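Local coordinates for Alpha/beta hydrolase fold-3 domain-containing protein (Enterococcus faecalis, PDB 2QRU) that is of unknown function but adopts the alpha/beta hydrolase fold and probably acts as a hydrolase, on a substrate not yet identified, at residues Tyr200-Ser203 against Asp204-Lys208; Lys230-Gly233 against Arg234-Glu238; Gln86-Glu90 against Glu91-Asn95; Gln9-Ala12 against Asn13-Val17. All coordinates share one frame; numbering follows the deposited sequence.

Interaction 1: Tyr200-Ser203 against Asp204-Lys208; sequences YALS and DETLK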
loop_
_atom_site.group_PDB
_atom_site.type_symbol
_atom_site.label_atom_id
_atom_site.label_comp_id
_atom_site.label_asym_id
_atom_site.label_seq_id
_atom_site.Cartn_x
_atom_site.Cartn_y
_atom_site.Cartn_z
ATOM N N TYR A 200 5.828 11.866 10.056
ATOM C CA TYR A 200 5.565 10.826 9.063
ATOM C C TYR A 200 5.681 9.428 9.655
ATOM O O TYR A 200 5.481 8.427 8.936
ATOM C CB TYR A 200 6.553 10.979 7.907
ATOM C CG TYR A 200 6.393 12.296 7.188
ATOM C CD1 TYR A 200 7.013 13.462 7.660
ATOM C CD2 TYR A 200 5.563 12.394 6.051
ATOM C CE1 TYR A 200 6.846 14.675 7.014
ATOM C CE2 TYR A 200 5.401 13.615 5.388
ATOM C CZ TYR A 200 6.040 14.752 5.884
ATOM O OH TYR A 200 5.882 15.973 5.242
ATOM N N ALA A 201 5.993 9.369 10.951
ATOM C CA ALA A 201 6.201 8.105 11.658
ATOM C C ALA A 201 5.041 7.744 12.565
ATOM O O ALA A 201 4.507 8.616 13.268
ATOM C CB ALA A 201 7.458 8.196 12.470
ATOM N N LEU A 202 4.693 6.457 12.604
ATOM C CA LEU A 202 3.694 5.953 13.541
ATOM C C LEU A 202 4.401 5.404 14.761
ATOM O O LEU A 202 5.293 4.552 14.637
ATOM C CB LEU A 202 2.834 4.871 12.883
ATOM C CG LEU A 202 2.043 5.394 11.676
ATOM C CD1 LEU A 202 1.565 4.220 10.836
ATOM C CD2 LEU A 202 0.883 6.265 12.140
ATOM N N SER A 203 3.987 5.880 15.938
ATOM C CA SER A 203 4.541 5.392 17.201
ATOM C C SER A 203 4.013 4.015 17.551
ATOM O O SER A 203 2.953 3.600 17.093
ATOM C CB SER A 203 4.189 6.344 18.361
ATOM O OG SER A 203 2.780 6.332 18.491
ATOM N N ASP A 204 4.752 3.312 18.398
ATOM C CA ASP A 204 4.265 2.063 18.956
ATOM C C ASP A 204 2.930 2.267 19.658
ATOM O O ASP A 204 2.027 1.436 19.518
ATOM C CB ASP A 204 5.313 1.423 19.888
ATOM C CG ASP A 204 6.521 0.855 19.131
ATOM O OD1 ASP A 204 6.529 0.847 17.882
ATOM O OD2 ASP A 204 7.487 0.403 19.797
ATOM N N GLU A 205 2.832 3.357 20.433
ATOM C CA GLU A 205 1.593 3.753 21.092
ATOM C C GLU A 205 0.439 3.665 20.100
ATOM O O GLU A 205 -0.548 2.960 20.324
ATOM C CB GLU A 205 1.714 5.187 21.611
ATOM C CG GLU A 205 0.510 5.649 22.427
ATOM C CD GLU A 205 0.758 6.942 23.207
ATOM O OE1 GLU A 205 0.433 6.977 24.410
ATOM O OE2 GLU A 205 1.265 7.924 22.620
ATOM N N THR A 206 0.585 4.392 19.001
ATOM C CA THR A 206 -0.417 4.423 17.936
ATOM C C THR A 206 -0.733 3.007 17.404
ATOM O O THR A 206 -1.903 2.609 17.294
ATOM C CB THR A 206 0.005 5.409 16.801
ATOM O OG1 THR A 206 -0.063 6.752 17.318
ATOM C CG2 THR A 206 -0.923 5.307 15.553
ATOM N N LEU A 207 0.309 2.237 17.066
ATOM C CA LEU A 207 0.115 0.899 16.502
ATOM C C LEU A 207 -0.656 0.017 17.472
ATOM O O LEU A 207 -1.455 -0.805 17.047
ATOM C CB LEU A 207 1.456 0.275 16.170
ATOM C CG LEU A 207 2.222 0.923 15.001
ATOM C CD1 LEU A 207 3.603 0.295 14.915
ATOM C CD2 LEU A 207 1.503 0.739 13.635
ATOM N N LYS A 208 -0.430 0.200 18.775
ATOM C CA LYS A 208 -1.132 -0.589 19.816
ATOM C C LYS A 208 -2.651 -0.410 19.809
ATOM O O LYS A 208 -3.361 -1.250 20.346
ATOM C CB LYS A 208 -0.548 -0.299 21.208
ATOM C CG LYS A 208 0.811 -0.933 21.351
ATOM C CD LYS A 208 1.434 -0.626 22.716
ATOM C CE LYS A 208 2.821 -1.251 22.755
ATOM N NZ LYS A 208 3.470 -0.949 24.051
HETATM O O HOH W 1 6.730 2.532 15.817
HETATM O O HOH W 2 1.902 8.006 15.824
HETATM O O HOH W 3 1.967 8.419 19.973
#
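Ser203 is the N-cap of helix 204-208, and its hydroxyl makes the capping bond: Thr206 N donates to Ser203 OG at 3.0 Å with an N-H...O angle of 167°. The geometry follows from the serine torsion, since chi1 of 63° sets OG between the backbone N and the carbonyl carbon, facing the first turn. A second bond, this one between backbone atoms, runs nearly as straight, from Leu207 N to Ser203 O (3.0 Å), with the donor in the carbonyl plane. Serine thus meets two amides of the first turn, one with its side chain and one with its main chain.

Water extends the polar contacts. One molecule accepts from Ser203 N and also lies 2.8 Å from Thr206 OG1; another joins Ser203 OG to Glu205 OE2 in one of the two conformers modelled for Glu205.

The apolar part is slight. Leu202 CD2 touches Thr206 CG2 at 4.0 Å, the two side chains crossing at about a right angle, and Leu202 CB approaches Leu207 CD2 at 4.4 Å.

Outside the turn, Leu202 packs on Leu111, Gln112 and Lys115 of helix 105-119, while Leu207 rests on Lys231 and Thr235 of helix 227-235; the short helix 204-208 leads on toward strand 213-218 of the central sheet.

Interaction 2: Lys230-Gly233 against Arg234-Glu238; sequences KKIG and RTIPE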
loop_
_atom_site.group_PDB
_atom_site.type_symbol
_atom_site.label_atom_id
_atom_site.label_comp_id
_atom_site.label_asym_id
_atom_site.label_seq_id
_atom_site.Cartn_x
_atom_site.Cartn_y
_atom_site.Cartn_z
ATOM N N LYS A 230 7.842 -7.066 10.883
ATOM C CA LYS A 230 7.814 -7.719 12.230
ATOM C C LYS A 230 7.084 -6.831 13.227
ATOM O O LYS A 230 6.211 -7.308 13.954
ATOM C CB LYS A 230 9.216 -7.969 12.790
ATOM C CG LYS A 230 9.938 -9.035 12.005
ATOM C CD LYS A 230 11.350 -9.163 12.516
ATOM C CE LYS A 230 12.116 -10.210 11.770
ATOM N NZ LYS A 230 13.603 -10.139 12.068
ATOM N N LYS A 231 7.464 -5.547 13.287
ATOM C CA LYS A 231 6.828 -4.618 14.208
ATOM C C LYS A 231 5.328 -4.553 13.923
ATOM O O LYS A 231 4.498 -4.579 14.839
ATOM C CB LYS A 231 7.471 -3.217 14.095
ATOM C CG LYS A 231 6.764 -2.180 14.977
ATOM C CD LYS A 231 7.660 -1.002 15.339
ATOM C CE LYS A 231 7.913 -0.140 14.123
ATOM N NZ LYS A 231 8.624 1.093 14.599
ATOM N N ILE A 232 4.974 -4.441 12.644
ATOM C CA ILE A 232 3.576 -4.313 12.255
ATOM C C ILE A 232 2.770 -5.546 12.691
ATOM O O ILE A 232 1.635 -5.397 13.181
ATOM C CB ILE A 232 3.437 -4.048 10.717
ATOM C CG1 ILE A 232 3.956 -2.653 10.360
ATOM C CG2 ILE A 232 1.990 -4.166 10.263
ATOM C CD1 ILE A 232 4.353 -2.539 8.838
ATOM N N GLY A 233 3.328 -6.738 12.552
ATOM C CA GLY A 233 2.567 -7.933 12.924
ATOM C C GLY A 233 2.646 -8.319 14.389
ATOM O O GLY A 233 1.954 -9.240 14.836
ATOM N N ARG A 234 3.494 -7.621 15.146
ATOM C CA ARG A 234 3.764 -7.999 16.551
ATOM C C ARG A 234 3.341 -6.895 17.535
ATOM O O ARG A 234 2.884 -7.170 18.653
ATOM C CB ARG A 234 5.238 -8.390 16.737
ATOM C CG ARG A 234 5.526 -9.731 16.111
ATOM C CD ARG A 234 7.010 -10.007 16.018
ATOM N NE ARG A 234 7.251 -11.319 15.421
ATOM C CZ ARG A 234 8.449 -11.787 15.080
ATOM N NH1 ARG A 234 9.544 -11.045 15.250
ATOM N NH2 ARG A 234 8.573 -13.023 14.580
ATOM N N THR A 235 3.459 -5.646 17.106
ATOM C CA THR A 235 3.121 -4.531 17.999
ATOM C C THR A 235 1.639 -4.231 17.947
ATOM O O THR A 235 1.027 -3.883 18.974
ATOM C CB THR A 235 3.966 -3.300 17.631
ATOM O OG1 THR A 235 5.350 -3.662 17.838
ATOM C CG2 THR A 235 3.624 -2.125 18.531
ATOM N N ILE A 236 1.063 -4.359 16.752
ATOM C CA ILE A 236 -0.408 -4.288 16.665
ATOM C C ILE A 236 -0.961 -5.523 17.405
ATOM O O ILE A 236 -0.497 -6.633 17.153
ATOM C CB ILE A 236 -0.868 -4.260 15.191
ATOM C CG1 ILE A 236 -0.261 -3.032 14.489
ATOM C CG2 ILE A 236 -2.400 -4.296 15.125
ATOM C CD1 ILE A 236 -0.658 -2.867 13.009
ATOM N N PRO A 237 -1.909 -5.346 18.345
ATOM C CA PRO A 237 -2.389 -6.546 19.081
ATOM C C PRO A 237 -3.107 -7.594 18.218
ATOM O O PRO A 237 -3.665 -7.252 17.151
ATOM C CB PRO A 237 -3.412 -5.960 20.079
ATOM C CG PRO A 237 -3.025 -4.545 20.217
ATOM C CD PRO A 237 -2.567 -4.122 18.861
ATOM N N GLU A 238 -3.106 -8.849 18.684
ATOM C CA GLU A 238 -3.889 -9.916 18.001
ATOM C C GLU A 238 -3.506 -10.071 16.517
ATOM O O GLU A 238 -4.331 -10.444 15.666
ATOM C CB GLU A 238 -5.401 -9.669 18.147
ATOM C CG GLU A 238 -5.863 -9.408 19.602
ATOM C CD GLU A 238 -5.607 -10.573 20.521
ATOM O OE1 GLU A 238 -5.476 -11.717 20.027
ATOM O OE2 GLU A 238 -5.571 -10.359 21.760
#
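The backbone amides of Arg234 and Thr235 both donate to Lys231 O at the C-terminal end of helix 227-235, the helix of the beta-alpha-beta crossover between strands 213-218 and 240-244. The two bonds differ in quality. Thr235 N donates at 2.7 Å to Lys231 O, tilted 21° from the carbonyl plane, as expected of an i to i+4 helical bond. Arg234 N lies 3.2 Å from the same Lys231 O but stands well above that plane, 71° out of it, an i to i+3 bond on a carbonyl that also takes the i to i+4 bond.

Three side-chain pairs, each four residues apart, run side by side and point the same way. Ile232 CG2 meets Ile236 CD1 at 4.0 Å on the buried side. Lys231 CG lies 3.5 Å from Thr235 OG1, a methylene at the root of the lysine set against a hydroxyl oxygen. On the outer side the extended Lys230 passes its methylenes beside the guanidinium of Arg234.

Farther out, Ile232 and Ile236 both pack on Cys213 of strand 213-218, Leu207 of helix 204-208 touches Lys231, Thr235 and Ile236, and Phe241 of strand 240-244 lies against Lys230 and Arg234. The like charges of the outer pair stay apart, with Lys230 NZ 5.2 Å from Arg234 NH1, while Lys230 CD comes within 3.8 Å of Arg234 NH1.

Interaction 3: Gln86-Glu90 against Glu91-Asn95; sequences QLLNE and EIIQN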
loop_
_atom_site.group_PDB
_atom_site.type_symbol
_atom_site.label_atom_id
_atom_site.label_comp_id
_atom_site.label_asym_id
_atom_site.label_seq_id
_atom_site.Cartn_x
_atom_site.Cartn_y
_atom_site.Cartn_z
ATOM N N GLN A 86 -13.150 8.671 2.507
ATOM C CA GLN A 86 -14.436 9.182 2.947
ATOM C C GLN A 86 -15.484 9.167 1.810
ATOM O O GLN A 86 -16.611 8.733 2.029
ATOM C CB GLN A 86 -14.288 10.579 3.547
ATOM C CG GLN A 86 -13.566 10.579 4.875
ATOM C CD GLN A 86 -13.580 11.976 5.470
ATOM O OE1 GLN A 86 -12.724 12.806 5.157
ATOM N NE2 GLN A 86 -14.591 12.263 6.285
ATOM N N LEU A 87 -15.087 9.582 0.608
ATOM C CA LEU A 87 -15.976 9.512 -0.575
ATOM C C LEU A 87 -16.314 8.061 -0.925
ATOM O O LEU A 87 -17.465 7.738 -1.252
ATOM C CB LEU A 87 -15.341 10.200 -1.781
ATOM C CG LEU A 87 -15.089 11.706 -1.644
ATOM C CD1 LEU A 87 -14.173 12.215 -2.757
ATOM C CD2 LEU A 87 -16.407 12.510 -1.568
ATOM N N LEU A 88 -15.308 7.194 -0.869
ATOM C CA LEU A 88 -15.496 5.759 -1.163
ATOM C C LEU A 88 -16.487 5.124 -0.180
ATOM O O LEU A 88 -17.320 4.268 -0.538
ATOM C CB LEU A 88 -14.139 5.030 -1.122
ATOM C CG LEU A 88 -14.155 3.548 -1.511
ATOM C CD1 LEU A 88 -14.382 3.371 -3.058
ATOM C CD2 LEU A 88 -12.840 2.933 -1.046
ATOM N N ASN A 89 -16.394 5.541 1.076
ATOM C CA ASN A 89 -17.331 5.100 2.085
ATOM C C ASN A 89 -18.732 5.675 1.830
ATOM O O ASN A 89 -19.724 4.976 2.028
ATOM C CB ASN A 89 -16.867 5.516 3.472
ATOM C CG ASN A 89 -17.742 4.937 4.561
ATOM O OD1 ASN A 89 -17.961 3.726 4.624
ATOM N ND2 ASN A 89 -18.260 5.806 5.421
ATOM N N GLU A 90 -18.796 6.925 1.389
ATOM C CA GLU A 90 -20.090 7.559 1.065
ATOM C C GLU A 90 -20.850 6.774 0.014
ATOM O O GLU A 90 -22.075 6.555 0.123
ATOM C CB GLU A 90 -19.862 8.964 0.503
ATOM C CG GLU A 90 -20.539 10.006 1.270
ATOM C CD GLU A 90 -19.681 10.469 2.390
ATOM O OE1 GLU A 90 -19.007 11.516 2.207
ATOM O OE2 GLU A 90 -19.656 9.766 3.432
ATOM N N GLU A 91 -20.121 6.392 -1.027
ATOM C CA GLU A 91 -20.701 5.913 -2.259
ATOM C C GLU A 91 -20.880 4.394 -2.275
ATOM O O GLU A 91 -21.911 3.880 -2.734
ATOM C CB GLU A 91 -19.824 6.372 -3.428
ATOM C CG GLU A 91 -20.320 5.976 -4.787
ATOM C CD GLU A 91 -21.698 6.559 -5.103
ATOM O OE1 GLU A 91 -22.052 7.619 -4.535
ATOM O OE2 GLU A 91 -22.416 5.950 -5.918
ATOM N N ILE A 92 -19.873 3.688 -1.765
ATOM C CA ILE A 92 -19.797 2.229 -1.927
ATOM C C ILE A 92 -19.850 1.456 -0.603
ATOM O O ILE A 92 -20.754 0.633 -0.399
ATOM C CB ILE A 92 -18.560 1.830 -2.760
ATOM C CG1 ILE A 92 -18.646 2.429 -4.166
ATOM C CG2 ILE A 92 -18.399 0.289 -2.810
ATOM C CD1 ILE A 92 -17.367 2.322 -4.951
ATOM N N ILE A 93 -18.888 1.695 0.303
ATOM C CA ILE A 93 -18.836 0.904 1.533
ATOM C C ILE A 93 -20.065 1.162 2.402
ATOM O O ILE A 93 -20.600 0.240 3.034
ATOM C CB ILE A 93 -17.516 1.137 2.355
ATOM C CG1 ILE A 93 -16.290 0.863 1.475
ATOM C CG2 ILE A 93 -17.518 0.269 3.600
ATOM C CD1 ILE A 93 -14.924 1.350 2.065
ATOM N N GLN A 94 -20.512 2.418 2.409
ATOM C CA GLN A 94 -21.719 2.849 3.134
ATOM C C GLN A 94 -21.770 2.353 4.578
ATOM O O GLN A 94 -22.795 1.834 5.036
ATOM C CB GLN A 94 -22.999 2.472 2.373
ATOM C CG GLN A 94 -23.066 3.017 0.972
ATOM C CD GLN A 94 -24.333 2.573 0.259
ATOM O OE1 GLN A 94 -25.378 2.418 0.885
ATOM N NE2 GLN A 94 -24.242 2.349 -1.044
ATOM N N ASN A 95 -20.643 2.522 5.274
ATOM C CA ASN A 95 -20.492 2.173 6.690
ATOM C C ASN A 95 -20.561 0.686 7.006
ATOM O O ASN A 95 -20.670 0.319 8.171
ATOM C CB ASN A 95 -21.470 2.979 7.571
ATOM C CG ASN A 95 -21.241 4.471 7.461
ATOM O OD1 ASN A 95 -20.147 4.967 7.763
ATOM N ND2 ASN A 95 -22.263 5.195 7.025
#
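Leu88 O is gripped by two backbone amides, Ile92 N at 2.9 Å and Ile93 N at 3.1 Å, and neither donor lies in the carbonyl plane. The first is an ordinary i to i+4 bond, the second an i to i+5 bond, so the helix widens here into a pi-type turn. Gln94 N continues the wider spacing by donating to Asn89 O at 2.7 Å, on a lone pair of that carbonyl, although the bond is clearly bent at the hydrogen.

This is the C-terminal end of helix 74-93, one of the helices flanking the central sheet of the alpha/beta hydrolase fold. Gln94 leaves helical geometry with a positive phi, and the chain turns back to Asn95, whose backbone and side chain both meet the amide of Asn89. Asn89 OD1 accepts from Asn95 N at 3.0 Å, and Asn89 ND2 donates to Asn95 OD1 at 3.1 Å. The latter bond is nearly straight (175°) and lies in the amide plane of Asn89, yet it arrives above the carbonyl plane of Asn95, consistent with amide planes turned 73° against each other. With CG trans to the backbone N (chi1 -174°), Asn89 sends its amide along the helix toward the turn; the two bonds fix its rotation.

Toward the sheet, Leu88 spreads its two methyls: CD1 touches Ile92 CD1 at 3.7 Å and CD2 meets Ile93 CD1 at 4.1 Å. Both isoleucines continue onto Tyr29 of strand 28-33 and Leu62 of strand 59-64.

Interaction 4: Gln9-Ala12 against Asn13-Val17; sequences QTLA and NGATV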
loop_
_atom_site.group_PDB
_atom_site.type_symbol
_atom_site.label_atom_id
_atom_site.label_comp_id
_atom_site.label_asym_id
_atom_site.label_seq_id
_atom_site.Cartn_x
_atom_site.Cartn_y
_atom_site.Cartn_z
ATOM N N GLN A 9 -15.071 3.025 -11.152
ATOM C CA GLN A 9 -15.912 4.156 -10.794
ATOM C C GLN A 9 -14.994 5.339 -10.460
ATOM O O GLN A 9 -13.928 5.154 -9.880
ATOM C CB GLN A 9 -16.685 3.772 -9.547
ATOM C CG GLN A 9 -18.085 4.281 -9.445
ATOM C CD GLN A 9 -18.967 3.299 -8.692
ATOM O OE1 GLN A 9 -19.153 2.152 -9.115
ATOM N NE2 GLN A 9 -19.495 3.739 -7.552
ATOM N N THR A 10 -15.413 6.542 -10.831
ATOM C CA THR A 10 -14.658 7.738 -10.443
ATOM C C THR A 10 -15.400 8.470 -9.341
ATOM O O THR A 10 -16.611 8.734 -9.448
ATOM C CB THR A 10 -14.477 8.690 -11.647
ATOM O OG1 THR A 10 -13.926 7.946 -12.737
ATOM C CG2 THR A 10 -13.531 9.860 -11.281
ATOM N N LEU A 11 -14.650 8.849 -8.315
ATOM C CA LEU A 11 -15.188 9.544 -7.173
ATOM C C LEU A 11 -15.083 11.052 -7.418
ATOM O O LEU A 11 -14.344 11.496 -8.309
ATOM C CB LEU A 11 -14.395 9.142 -5.909
ATOM C CG LEU A 11 -14.388 7.623 -5.650
ATOM C CD1 LEU A 11 -13.356 7.252 -4.569
ATOM C CD2 LEU A 11 -15.780 7.082 -5.285
ATOM N N ALA A 12 -15.810 11.817 -6.612
ATOM C CA ALA A 12 -15.923 13.276 -6.764
ATOM C C ALA A 12 -14.603 14.047 -6.917
ATOM O O ALA A 12 -14.551 15.056 -7.622
ATOM C CB ALA A 12 -16.711 13.838 -5.618
ATOM N N ASN A 13 -13.547 13.589 -6.247
ATOM C CA ASN A 13 -12.264 14.295 -6.267
ATOM C C ASN A 13 -11.347 13.864 -7.419
ATOM O O ASN A 13 -10.214 14.342 -7.521
ATOM C CB ASN A 13 -11.539 14.149 -4.912
ATOM C CG ASN A 13 -11.047 12.746 -4.665
ATOM O OD1 ASN A 13 -11.419 11.811 -5.382
ATOM N ND2 ASN A 13 -10.206 12.583 -3.633
ATOM N N GLY A 14 -11.844 12.980 -8.291
ATOM C CA GLY A 14 -11.060 12.525 -9.441
ATOM C C GLY A 14 -10.368 11.180 -9.276
ATOM O O GLY A 14 -9.904 10.601 -10.270
ATOM N N ALA A 15 -10.287 10.677 -8.036
ATOM C CA ALA A 15 -9.787 9.335 -7.795
ATOM C C ALA A 15 -10.715 8.295 -8.410
ATOM O O ALA A 15 -11.931 8.438 -8.362
ATOM C CB ALA A 15 -9.653 9.054 -6.284
ATOM N N THR A 16 -10.129 7.251 -8.973
ATOM C CA THR A 16 -10.930 6.139 -9.449
ATOM C C THR A 16 -10.626 4.905 -8.610
ATOM O O THR A 16 -9.559 4.797 -7.991
ATOM C CB THR A 16 -10.708 5.834 -10.937
ATOM O OG1 THR A 16 -9.417 5.253 -11.121
ATOM C CG2 THR A 16 -10.831 7.089 -11.795
ATOM N N VAL A 17 -11.588 3.988 -8.612
ATOM C CA VAL A 17 -11.498 2.722 -7.889
ATOM C C VAL A 17 -11.902 1.620 -8.870
ATOM O O VAL A 17 -12.833 1.814 -9.666
ATOM C CB VAL A 17 -12.398 2.746 -6.637
ATOM C CG1 VAL A 17 -13.861 3.054 -6.997
ATOM C CG2 VAL A 17 -12.261 1.423 -5.814
#
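Asn13 sits in the type I turn, Leu11 to Gly14, that closes the beta hairpin of strands 7-10 and 16-20, and its OD1 comes within 4.0 Å of Leu11 CB. With chi1 at 70°, its amide folds forward so that OD1 accepts from Ala15 N at 3.1 Å, an Asx turn, while ND2 is held by Thr84 and Glu83 of helix 74-93. Gly14 N closes the beta turn on Leu11 O at 2.9 Å; a positive phi of 99° brings the glycine round, where a side chain would jam against the preceding carbonyl. Ala15 follows, its O receiving Leu11 N in a nearly straight bond of 2.8 Å.

At Thr16 the strands form a non-hydrogen-bonded antiparallel pair with Thr10. Thr16 CG2 lies 3.3 Å from Thr10 OG1, methyl against hydroxyl, whereas Thr16 OG1 turns to Asp65 and Lys43. The alpha carbon also takes part, Thr16 CA making a CH...O contact with Gln9 O.

Val17 and Gln9 form the hydrogen-bonded pair, each N donating to the other's O at 2.9 Å. Val17 is further packed on Leu62 and Leu64 of strand 59-64, and on the same face as Gln9 its CG1 touches Gln9 CB at 3.9 Å.

The four contacts form two touching pairs. Interactions 1 and 2 have centres 11 Å apart and meet where helix 204-208 packs on helix 227-235; interactions 3 and 4, centres 12 Å apart, join the end of helix 74-93 to the hairpin at one edge of the sheet, with Leu88 against Val17. Interactions 2 and 4 lie on opposite sides of the chain's centre. Each contact is partly buried, its branched aliphatic side chains mostly facing the interior; Asn89 is a buried polar exception, satisfied by Asn95. Chemistry follows position: interaction 1 starts a helix through a side-chain cap and water, interactions 2 and 3 end helices through shared carbonyls, and interaction 4 relies on strand pairing.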